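Putative oxygenase (Streptomyces coelicolor, PDB 2OG5) catalyses the iron(II)- and 2-oxoglutarate-dependent 3-hydroxylation of L-asparagine to (2S,3S)-3-hydroxyasparagine, a building block of the lipopeptide calcium-dependent antibiotic. Local coordinates at residues Val158-Gly163 with Phe316-Asp321; Pro114-Asn119 with Asp324-Arg329; Ala229-Thr234 with Thr273-Glu278. All blocks are in the same frame, centred on the assembly; numbering follows the deposited sequence.

Contact 1 of 3, residues Val158-Gly163 with Phe316-Asp321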
loop_
_atom_site.group_PDB
_atom_site.type_symbol
_atom_site.label_atom_id
_atom_site.label_comp_id
_atom_site.label_asym_id
_atom_site.label_seq_id
_atom_site.Cartn_x
_atom_site.Cartn_y
_atom_site.Cartn_z
ATOM N N VAL A 158 -6.299 2.941 8.209
ATOM C CA VAL A 158 -7.141 1.859 7.707
ATOM C C VAL A 158 -7.864 1.285 8.930
ATOM O O VAL A 158 -7.268 0.545 9.726
ATOM C CB VAL A 158 -6.308 0.805 6.976
ATOM C CG1 VAL A 158 -7.207 -0.269 6.372
ATOM C CG2 VAL A 158 -5.454 1.465 5.881
ATOM N N VAL A 159 -9.133 1.677 9.103
ATOM C CA VAL A 159 -9.934 1.354 10.290
ATOM C C VAL A 159 -11.387 1.184 9.876
ATOM O O VAL A 159 -11.863 1.899 8.991
ATOM C CB VAL A 159 -9.837 2.458 11.374
ATOM C CG1 VAL A 159 -8.409 2.580 11.896
ATOM C CG2 VAL A 159 -10.315 3.814 10.833
ATOM N N PRO A 160 -12.099 0.234 10.498
ATOM C CA PRO A 160 -13.493 0.033 10.099
ATOM C C PRO A 160 -14.418 1.108 10.651
ATOM O O PRO A 160 -14.277 1.497 11.805
ATOM C CB PRO A 160 -13.824 -1.330 10.709
ATOM C CG PRO A 160 -12.958 -1.411 11.926
ATOM C CD PRO A 160 -11.677 -0.713 11.549
ATOM N N VAL A 161 -15.373 1.559 9.835
ATOM C CA VAL A 161 -16.292 2.630 10.214
ATOM C C VAL A 161 -17.739 2.133 10.147
ATOM O O VAL A 161 -18.137 1.563 9.127
ATOM C CB VAL A 161 -16.144 3.822 9.260
ATOM C CG1 VAL A 161 -17.110 4.935 9.624
ATOM C CG2 VAL A 161 -14.699 4.343 9.269
ATOM N N PRO A 162 -18.525 2.345 11.223
ATOM C CA PRO A 162 -19.934 1.942 11.196
ATOM C C PRO A 162 -20.692 2.507 10.005
ATOM O O PRO A 162 -20.593 3.695 9.713
ATOM C CB PRO A 162 -20.485 2.503 12.509
ATOM C CG PRO A 162 -19.314 2.574 13.402
ATOM C CD PRO A 162 -18.159 2.924 12.526
ATOM N N GLY A 163 -21.433 1.646 9.319
ATOM C CA GLY A 163 -22.200 2.041 8.142
ATOM C C GLY A 163 -21.455 1.911 6.829
ATOM O O GLY A 163 -22.066 1.981 5.759
ATOM N N PHE A 316 -14.442 -9.353 7.868
ATOM C CA PHE A 316 -14.432 -9.488 9.323
ATOM C C PHE A 316 -15.574 -8.710 9.936
ATOM O O PHE A 316 -16.204 -7.900 9.261
ATOM C CB PHE A 316 -13.077 -9.098 9.926
ATOM C CG PHE A 316 -12.718 -7.642 9.794
ATOM C CD1 PHE A 316 -12.675 -6.820 10.911
ATOM C CD2 PHE A 316 -12.366 -7.109 8.560
ATOM C CE1 PHE A 316 -12.327 -5.489 10.800
ATOM C CE2 PHE A 316 -12.004 -5.773 8.444
ATOM C CZ PHE A 316 -11.978 -4.969 9.562
ATOM N N THR A 317 -15.876 -8.993 11.198
ATOM C CA THR A 317 -16.958 -8.305 11.890
ATOM C C THR A 317 -16.375 -7.369 12.936
ATOM O O THR A 317 -15.899 -7.827 13.975
ATOM C CB THR A 317 -17.907 -9.307 12.566
ATOM O OG1 THR A 317 -18.357 -10.258 11.590
ATOM C CG2 THR A 317 -19.104 -8.578 13.196
ATOM N N PRO A 318 -16.369 -6.051 12.658
ATOM C CA PRO A 318 -15.820 -5.129 13.649
ATOM C C PRO A 318 -16.579 -5.117 14.969
ATOM O O PRO A 318 -17.788 -5.357 14.999
ATOM C CB PRO A 318 -15.944 -3.759 12.966
ATOM C CG PRO A 318 -16.004 -4.061 11.527
ATOM C CD PRO A 318 -16.776 -5.340 11.432
ATOM N N ARG A 319 -15.860 -4.835 16.045
ATOM C CA ARG A 319 -16.460 -4.667 17.362
ATOM C C ARG A 319 -17.001 -3.254 17.563
ATOM O O ARG A 319 -17.980 -3.056 18.296
ATOM C CB ARG A 319 -15.430 -4.962 18.450
ATOM C CG ARG A 319 -14.976 -6.414 18.509
ATOM C CD ARG A 319 -13.816 -6.552 19.443
ATOM N NE ARG A 319 -13.441 -7.943 19.666
ATOM C CZ ARG A 319 -12.415 -8.325 20.423
ATOM N NH1 ARG A 319 -11.628 -7.429 21.017
ATOM N NH2 ARG A 319 -12.156 -9.619 20.564
ATOM N N TYR A 320 -16.333 -2.276 16.953
ATOM C CA TYR A 320 -16.633 -0.848 17.145
ATOM C C TYR A 320 -16.621 -0.440 18.626
ATOM O O TYR A 320 -17.497 0.294 19.095
ATOM C CB TYR A 320 -17.955 -0.458 16.463
ATOM C CG TYR A 320 -17.987 -0.688 14.960
ATOM C CD1 TYR A 320 -16.975 -0.199 14.129
ATOM C CD2 TYR A 320 -19.039 -1.378 14.366
ATOM C CE1 TYR A 320 -17.016 -0.395 12.761
ATOM C CE2 TYR A 320 -19.092 -1.572 12.992
ATOM C CZ TYR A 320 -18.072 -1.078 12.192
ATOM O OH TYR A 320 -18.129 -1.282 10.833
ATOM N N ASP A 321 -15.618 -0.921 19.355
ATOM C CA ASP A 321 -15.446 -0.612 20.771
ATOM C C ASP A 321 -14.066 -0.007 21.062
ATOM O O ASP A 321 -13.650 0.064 22.220
ATOM C CB ASP A 321 -15.657 -1.869 21.612
ATOM C CG ASP A 321 -14.616 -2.947 21.345
ATOM O OD1 ASP A 321 -13.769 -2.761 20.437
ATOM O OD2 ASP A 321 -14.649 -3.972 22.052
#

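Contact 2 of 3, residues Pro114-Asn119 with Asp324-Arg329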
loop_
_atom_site.group_PDB
_atom_site.type_symbol
_atom_site.label_atom_id
_atom_site.label_comp_id
_atom_site.label_asym_id
_atom_site.label_seq_id
_atom_site.Cartn_x
_atom_site.Cartn_y
_atom_site.Cartn_z
ATOM N N PRO A 114 -7.756 4.539 21.512
ATOM C CA PRO A 114 -8.712 3.646 20.861
ATOM C C PRO A 114 -8.694 3.824 19.342
ATOM O O PRO A 114 -8.402 4.915 18.836
ATOM C CB PRO A 114 -10.060 4.072 21.446
ATOM C CG PRO A 114 -9.733 4.783 22.706
ATOM C CD PRO A 114 -8.406 5.430 22.486
ATOM N N THR A 115 -8.985 2.755 18.615
ATOM C CA THR A 115 -8.958 2.806 17.171
ATOM C C THR A 115 -9.975 3.840 16.677
ATOM O O THR A 115 -11.137 3.794 17.093
ATOM C CB THR A 115 -9.297 1.425 16.595
ATOM O OG1 THR A 115 -8.374 0.457 17.117
ATOM C CG2 THR A 115 -9.238 1.431 15.079
ATOM N N PRO A 116 -9.548 4.778 15.806
ATOM C CA PRO A 116 -10.493 5.756 15.250
ATOM C C PRO A 116 -11.652 5.090 14.513
ATOM O O PRO A 116 -11.498 3.992 13.980
ATOM C CB PRO A 116 -9.635 6.567 14.268
ATOM C CG PRO A 116 -8.250 6.344 14.674
ATOM C CD PRO A 116 -8.178 4.998 15.307
ATOM N N ARG A 117 -12.796 5.769 14.485
ATOM C CA ARG A 117 -14.033 5.199 13.978
ATOM C C ARG A 117 -14.755 6.138 12.996
ATOM O O ARG A 117 -15.959 6.016 12.789
ATOM C CB ARG A 117 -14.934 4.884 15.167
ATOM C CG ARG A 117 -16.009 3.883 14.880
ATOM C CD ARG A 117 -16.775 3.526 16.130
ATOM N NE ARG A 117 -15.881 3.097 17.202
ATOM C CZ ARG A 117 -16.198 3.090 18.494
ATOM N NH1 ARG A 117 -17.404 3.464 18.913
ATOM N NH2 ARG A 117 -15.299 2.689 19.379
ATOM N N VAL A 118 -14.012 7.053 12.387
ATOM C CA VAL A 118 -14.561 7.991 11.409
ATOM C C VAL A 118 -13.962 7.696 10.053
ATOM O O VAL A 118 -12.828 7.215 9.963
ATOM C CB VAL A 118 -14.290 9.453 11.809
ATOM C CG1 VAL A 118 -14.991 9.762 13.121
ATOM C CG2 VAL A 118 -12.800 9.730 11.916
ATOM N N ASN A 119 -14.723 7.950 8.996
ATOM C CA ASN A 119 -14.204 7.789 7.643
ATOM C C ASN A 119 -13.251 8.932 7.320
ATOM O O ASN A 119 -13.431 10.053 7.794
ATOM C CB ASN A 119 -15.343 7.720 6.616
ATOM C CG ASN A 119 -14.884 7.196 5.257
ATOM O OD1 ASN A 119 -15.406 7.585 4.218
ATOM N ND2 ASN A 119 -13.884 6.332 5.264
ATOM N N ASP A 324 -10.585 -2.456 17.505
ATOM C CA ASP A 324 -10.470 -3.019 16.161
ATOM C C ASP A 324 -9.123 -2.786 15.476
ATOM O O ASP A 324 -8.320 -1.950 15.889
ATOM C CB ASP A 324 -11.580 -2.477 15.248
ATOM C CG ASP A 324 -12.948 -3.042 15.585
ATOM O OD1 ASP A 324 -13.107 -4.286 15.528
ATOM O OD2 ASP A 324 -13.860 -2.243 15.860
ATOM N N ARG A 325 -8.923 -3.582 14.425
ATOM C CA ARG A 325 -7.803 -3.486 13.487
ATOM C C ARG A 325 -7.473 -2.039 13.141
ATOM O O ARG A 325 -8.362 -1.288 12.777
ATOM C CB ARG A 325 -8.217 -4.231 12.210
ATOM C CG ARG A 325 -7.153 -4.443 11.147
ATOM C CD ARG A 325 -7.771 -5.250 9.996
ATOM N NE ARG A 325 -6.823 -5.752 8.999
ATOM C CZ ARG A 325 -6.608 -5.209 7.804
ATOM N NH1 ARG A 325 -7.231 -4.096 7.427
ATOM N NH2 ARG A 325 -5.745 -5.770 6.982
ATOM N N TRP A 326 -6.197 -1.673 13.216
ATOM C CA TRP A 326 -5.742 -0.320 12.891
ATOM C C TRP A 326 -4.420 -0.431 12.145
ATOM O O TRP A 326 -3.406 -0.821 12.744
ATOM C CB TRP A 326 -5.546 0.504 14.167
ATOM C CG TRP A 326 -5.272 1.974 13.967
ATOM C CD1 TRP A 326 -5.101 2.641 12.775
ATOM C CD2 TRP A 326 -5.105 2.958 14.996
ATOM N NE1 TRP A 326 -4.867 3.965 13.010
ATOM C CE2 TRP A 326 -4.857 4.191 14.358
ATOM C CE3 TRP A 326 -5.162 2.923 16.396
ATOM C CZ2 TRP A 326 -4.663 5.373 15.066
ATOM C CZ3 TRP A 326 -4.960 4.111 17.102
ATOM C CH2 TRP A 326 -4.713 5.314 16.430
ATOM N N LEU A 327 -4.432 -0.123 10.850
ATOM C CA LEU A 327 -3.192 0.035 10.081
ATOM C C LEU A 327 -3.042 1.495 9.713
ATOM O O LEU A 327 -4.024 2.227 9.636
ATOM C CB LEU A 327 -3.188 -0.782 8.784
ATOM C CG LEU A 327 -3.776 -2.179 8.791
ATOM C CD1 LEU A 327 -3.719 -2.810 7.398
ATOM C CD2 LEU A 327 -3.086 -3.079 9.816
ATOM N N GLN A 328 -1.804 1.915 9.475
ATOM C CA GLN A 328 -1.552 3.182 8.798
ATOM C C GLN A 328 -0.836 2.906 7.476
ATOM O O GLN A 328 -0.011 1.995 7.373
ATOM C CB GLN A 328 -0.794 4.153 9.696
ATOM C CG GLN A 328 -1.708 4.645 10.816
ATOM C CD GLN A 328 -1.115 5.705 11.709
ATOM O OE1 GLN A 328 0.085 5.694 12.020
ATOM N NE2 GLN A 328 -1.970 6.618 12.166
ATOM N N ARG A 329 -1.213 3.679 6.463
ATOM C CA ARG A 329 -0.808 3.436 5.102
ATOM C C ARG A 329 -0.115 4.655 4.514
ATOM O O ARG A 329 -0.577 5.785 4.659
ATOM C CB ARG A 329 -2.035 3.108 4.253
ATOM C CG ARG A 329 -1.690 2.726 2.823
ATOM C CD ARG A 329 -2.919 2.399 2.046
ATOM N NE ARG A 329 -3.758 3.573 1.878
ATOM C CZ ARG A 329 -4.992 3.547 1.394
ATOM N NH1 ARG A 329 -5.552 2.405 1.037
ATOM N NH2 ARG A 329 -5.676 4.679 1.294
#

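Contact 3 of 3, residues Ala229-Thr234 with Thr273-Glu278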
loop_
_atom_site.group_PDB
_atom_site.type_symbol
_atom_site.label_atom_id
_atom_site.label_comp_id
_atom_site.label_asym_id
_atom_site.label_seq_id
_atom_site.Cartn_x
_atom_site.Cartn_y
_atom_site.Cartn_z
ATOM N N ALA A 229 -4.410 -7.232 -24.642
ATOM C CA ALA A 229 -5.203 -6.456 -25.597
ATOM C C ALA A 229 -5.848 -5.255 -24.903
ATOM O O ALA A 229 -6.175 -5.326 -23.712
ATOM C CB ALA A 229 -6.271 -7.339 -26.239
ATOM N N PRO A 230 -6.049 -4.148 -25.638
ATOM C CA PRO A 230 -6.661 -2.955 -25.060
ATOM C C PRO A 230 -8.175 -3.084 -24.915
ATOM O O PRO A 230 -8.933 -2.373 -25.580
ATOM C CB PRO A 230 -6.285 -1.860 -26.066
ATOM C CG PRO A 230 -6.238 -2.571 -27.355
ATOM C CD PRO A 230 -5.686 -3.938 -27.054
ATOM N N GLU A 231 -8.610 -3.990 -24.043
ATOM C CA GLU A 231 -10.018 -4.352 -23.961
ATOM C C GLU A 231 -10.554 -4.279 -22.532
ATOM O O GLU A 231 -11.499 -4.990 -22.176
ATOM C CB GLU A 231 -10.208 -5.739 -24.575
ATOM C CG GLU A 231 -9.802 -5.755 -26.048
ATOM C CD GLU A 231 -9.977 -7.091 -26.724
ATOM O OE1 GLU A 231 -10.467 -8.041 -26.087
ATOM O OE2 GLU A 231 -9.622 -7.178 -27.919
ATOM N N PHE A 232 -9.961 -3.388 -21.737
ATOM C CA PHE A 232 -10.339 -3.210 -20.336
ATOM C C PHE A 232 -10.432 -1.729 -19.993
ATOM O O PHE A 232 -9.523 -0.951 -20.286
ATOM C CB PHE A 232 -9.319 -3.891 -19.428
ATOM C CG PHE A 232 -9.039 -5.318 -19.798
ATOM C CD1 PHE A 232 -9.773 -6.355 -19.242
ATOM C CD2 PHE A 232 -8.050 -5.622 -20.727
ATOM C CE1 PHE A 232 -9.510 -7.676 -19.581
ATOM C CE2 PHE A 232 -7.788 -6.927 -21.081
ATOM C CZ PHE A 232 -8.519 -7.965 -20.508
ATOM N N ARG A 233 -11.524 -1.344 -19.344
ATOM C CA ARG A 233 -11.769 0.045 -18.981
ATOM C C ARG A 233 -11.798 0.182 -17.457
ATOM O O ARG A 233 -12.628 -0.431 -16.799
ATOM C CB ARG A 233 -13.113 0.477 -19.555
ATOM C CG ARG A 233 -13.455 1.944 -19.354
ATOM C CD ARG A 233 -14.809 2.262 -19.979
ATOM N NE ARG A 233 -14.824 2.029 -21.429
ATOM C CZ ARG A 233 -14.514 2.929 -22.365
ATOM N NH1 ARG A 233 -14.136 4.167 -22.041
ATOM N NH2 ARG A 233 -14.571 2.587 -23.651
ATOM N N THR A 234 -10.890 0.988 -16.909
ATOM C CA THR A 234 -10.856 1.261 -15.468
ATOM C C THR A 234 -11.076 2.755 -15.244
ATOM O O THR A 234 -10.137 3.538 -15.251
ATOM C CB THR A 234 -9.519 0.806 -14.853
ATOM O OG1 THR A 234 -9.258 -0.550 -15.232
ATOM C CG2 THR A 234 -9.553 0.890 -13.317
ATOM N N THR A 273 -14.892 -6.687 -24.072
ATOM C CA THR A 273 -15.205 -7.832 -24.936
ATOM C C THR A 273 -15.478 -9.073 -24.087
ATOM O O THR A 273 -15.171 -9.090 -22.894
ATOM C CB THR A 273 -14.031 -8.149 -25.873
ATOM O OG1 THR A 273 -12.895 -8.556 -25.097
ATOM C CG2 THR A 273 -13.662 -6.931 -26.701
ATOM N N GLU A 274 -16.034 -10.118 -24.699
ATOM C CA GLU A 274 -16.306 -11.359 -23.973
ATOM C C GLU A 274 -15.021 -12.078 -23.565
ATOM O O GLU A 274 -14.951 -12.625 -22.466
ATOM C CB GLU A 274 -17.207 -12.308 -24.779
ATOM C CG GLU A 274 -17.538 -13.630 -24.056
ATOM C CD GLU A 274 -18.033 -13.432 -22.623
ATOM O OE1 GLU A 274 -18.943 -12.599 -22.412
ATOM O OE2 GLU A 274 -17.513 -14.107 -21.701
ATOM N N ARG A 275 -14.015 -12.091 -24.438
ATOM C CA ARG A 275 -12.750 -12.741 -24.104
ATOM C C ARG A 275 -12.089 -12.027 -22.917
ATOM O O ARG A 275 -11.491 -12.676 -22.062
ATOM C CB ARG A 275 -11.805 -12.828 -25.312
ATOM C CG ARG A 275 -11.181 -11.524 -25.796
ATOM C CD ARG A 275 -9.964 -11.832 -26.657
ATOM N NE ARG A 275 -9.350 -10.646 -27.241
ATOM C CZ ARG A 275 -8.197 -10.655 -27.909
ATOM N NH1 ARG A 275 -7.518 -11.784 -28.088
ATOM N NH2 ARG A 275 -7.720 -9.530 -28.413
ATOM N N ALA A 276 -12.231 -10.703 -22.864
ATOM C CA ALA A 276 -11.732 -9.908 -21.736
ATOM C C ALA A 276 -12.435 -10.301 -20.437
ATOM O O ALA A 276 -11.791 -10.450 -19.398
ATOM C CB ALA A 276 -11.917 -8.426 -22.002
ATOM N N ALA A 277 -13.754 -10.467 -20.497
ATOM C CA ALA A 277 -14.524 -10.910 -19.336
ATOM C C ALA A 277 -14.057 -12.278 -18.837
ATOM O O ALA A 277 -13.867 -12.466 -17.634
ATOM C CB ALA A 277 -16.015 -10.937 -19.661
ATOM N N GLU A 278 -13.873 -13.227 -19.755
ATOM C CA GLU A 278 -13.364 -14.554 -19.398
ATOM C C GLU A 278 -11.968 -14.458 -18.782
ATOM O O GLU A 278 -11.669 -15.160 -17.817
ATOM C CB GLU A 278 -13.326 -15.487 -20.616
ATOM C CG GLU A 278 -12.926 -16.931 -20.289
ATOM C CD GLU A 278 -12.989 -17.846 -21.491
ATOM O OE1 GLU A 278 -14.112 -18.230 -21.890
ATOM O OE2 GLU A 278 -11.913 -18.190 -22.034
#

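Contact 1 of 3, residues Val158-Gly163 with Phe316-Asp321
Pro162 lies flat against Tyr320, a proline-on-aromatic CH-pi stack between two loops at the edge of the jelly-roll fold of this clavaminate synthase-family oxygenase. Pro162 CG stands 3.7 Å from the centroid of the Tyr320 ring and only 10° off its normal, while Pro162 CD covers the rim, 3.5 Å from Tyr320 CE1. The tyrosine is sandwiched, because Pro318 CB of its own loop lies under the opposite face, displaced toward the rim. In the ring plane, the carbonyl group of Pro160 meets the edge, its O 3.5 Å from Tyr320 CE1. Prolines thus cover both faces and a proline carbonyl lies at one edge, contacts that work together with the polar bonds further out.

A second apolar cluster forms around Pro160. Its CB is 3.6 Å from Pro318 CG, and the two pyrrolidine rings run past each other in opposite senses; the same Pro160 CB lies 4.2 Å from Phe316 CZ. Phe316 in turn neighbours the side chain of Arg325, which binds 2-oxoglutarate, so this cluster probably borders the cosubstrate pocket.

Further out, polar bonds position the tyrosine. With CG anti to its carbonyl carbon (chi1 -60°), the ring projects from a left-handed backbone position toward the Val158-Gly163 loop. The carboxylate of Asp324 accepts from two successive amides, Arg319 N through OD1 and Tyr320 N through OD2, and so helps to hold the backbone there. At the far end, the phenol OH is hydrogen-bonded to Glu165 OE2 and also passes 3.3 Å from Val161 O.

Contact 2 of 3, residues Pro114-Asn119 with Asp324-Arg329
Thr115 and Pro116 meet Asp324 and Trp326 where strand 326-333 of the jelly roll begins, through a hydroxyl-carbonyl bond and a proline-indole CH-pi stack. Trp326 shows how one large side chain can span such a junction. Its CB begins beside the Thr115 methyl, 3.9 Å from CG2. CG points anti to the backbone N (chi1 -171°), which carries the indole away from its own strand and across the Pro114-Asn119 loop. Along one side of the ring system, CE3 passes 3.9 Å from Thr115 CA, and CZ3 comes equally near to Pro114 O. Pro116 CD sits almost exactly over the centre of the six-membered ring, 3.5 Å from Trp326 CZ2 and equally near CE2, and the proline crosses the indole at about a right angle. At the far tip, Trp326 CH2 also lies beneath Pro116 CD, 3.7 Å from it. On the pyrrole side, NE1 turns to Asp157 OD1, a hydrogen bond that, with the proline stack, helps to fix the rotation of the indole about CB-CG.

Arg325, just before the strand, binds 2-oxoglutarate, and Arg329 on it binds L-asparagine, so the loop packs onto a strand that serves the active site. Arg325 O, 3.7 Å from Thr115 CG2, is buried here with no hydrogen-bonding partner in the model. The polar link lies just upstream, where Arg198 NH1 also hydrogen-bonds to the threonine hydroxyl. Thr115 OG1 donates to Asp324 O over 2.7 Å, meeting the carbonyl at a C=O...O angle of 138° and tilted 21° from its plane.

Contact 3 of 3, residues Ala229-Thr234 with Thr273-Glu278
The backbones approach most closely where Glu231, the last residue of an inverse gamma turn centred on Pro230, faces Ala276 in the first turn of helix 274-290, their CA atoms 6.2 Å apart. This is a helix N terminus at which the N-cap residue also binds an acidic side chain, a simple case of capping and ion pairing sharing one site. Thr273 OG1 accepts the capping bond from Ala276 N at 3.2 Å and donates to Glu231 OE1 at 2.7 Å. Its chi1 of 64° sets the hydroxyl between the backbone N and the carbonyl carbon, where it can serve both.

Arg275 grips the same carboxylate side-on, with one nitrogen to each oxygen. Its NE reaches Glu231 OE1 from the syn side at 3.1 Å, and its NH2 meets OE2 at the same distance in a straighter bond, at 167°. The two flat groups are turned 49° from each other, so OE2 lies in the guanidinium plane while NH2 stands well above the carboxylate plane. OE1 therefore has two donors, the threonine hydroxyl and NE, arriving from opposite faces. The nearby helix start and arginine would probably stabilise the negative charge.

Beside the polar cluster, Ala276 CB touches Phe232 CE1 at 3.5 Å and comes just as near to Glu231 O, while Ala229 CB flanks the guanidinium. Far from the active site, the contact joins helix 274-290 to the two-stranded sheet of 232-233 and 270-271, with Phe232 packed on Leu227 and Arg275 on Ala226 of helix 221-227.

Read from the N terminus, the chain first passes the 114-119 loop, which follows strand 99-103 and waits for strand 326-333 to close contact 2, the longest loop of the three. Within that span, 158-163 leaves strand 156-158 and meets 316-321 to close contact 1. Deeper still, 229-234 and 273-278 form contact 3, the shortest closure of the three, so they nest without crossing. Contacts 1 and 2, with centres 8 Å apart, form one continuous region: Val158 N probably hydrogen-bonds to Leu327 O, and Pro162 packs against Arg117. Contact 3 stands about 35 Å from contact 1, centre to centre, and ties the N-terminal end of helix 274-290 to the small sheet of 232-233 and 270-271.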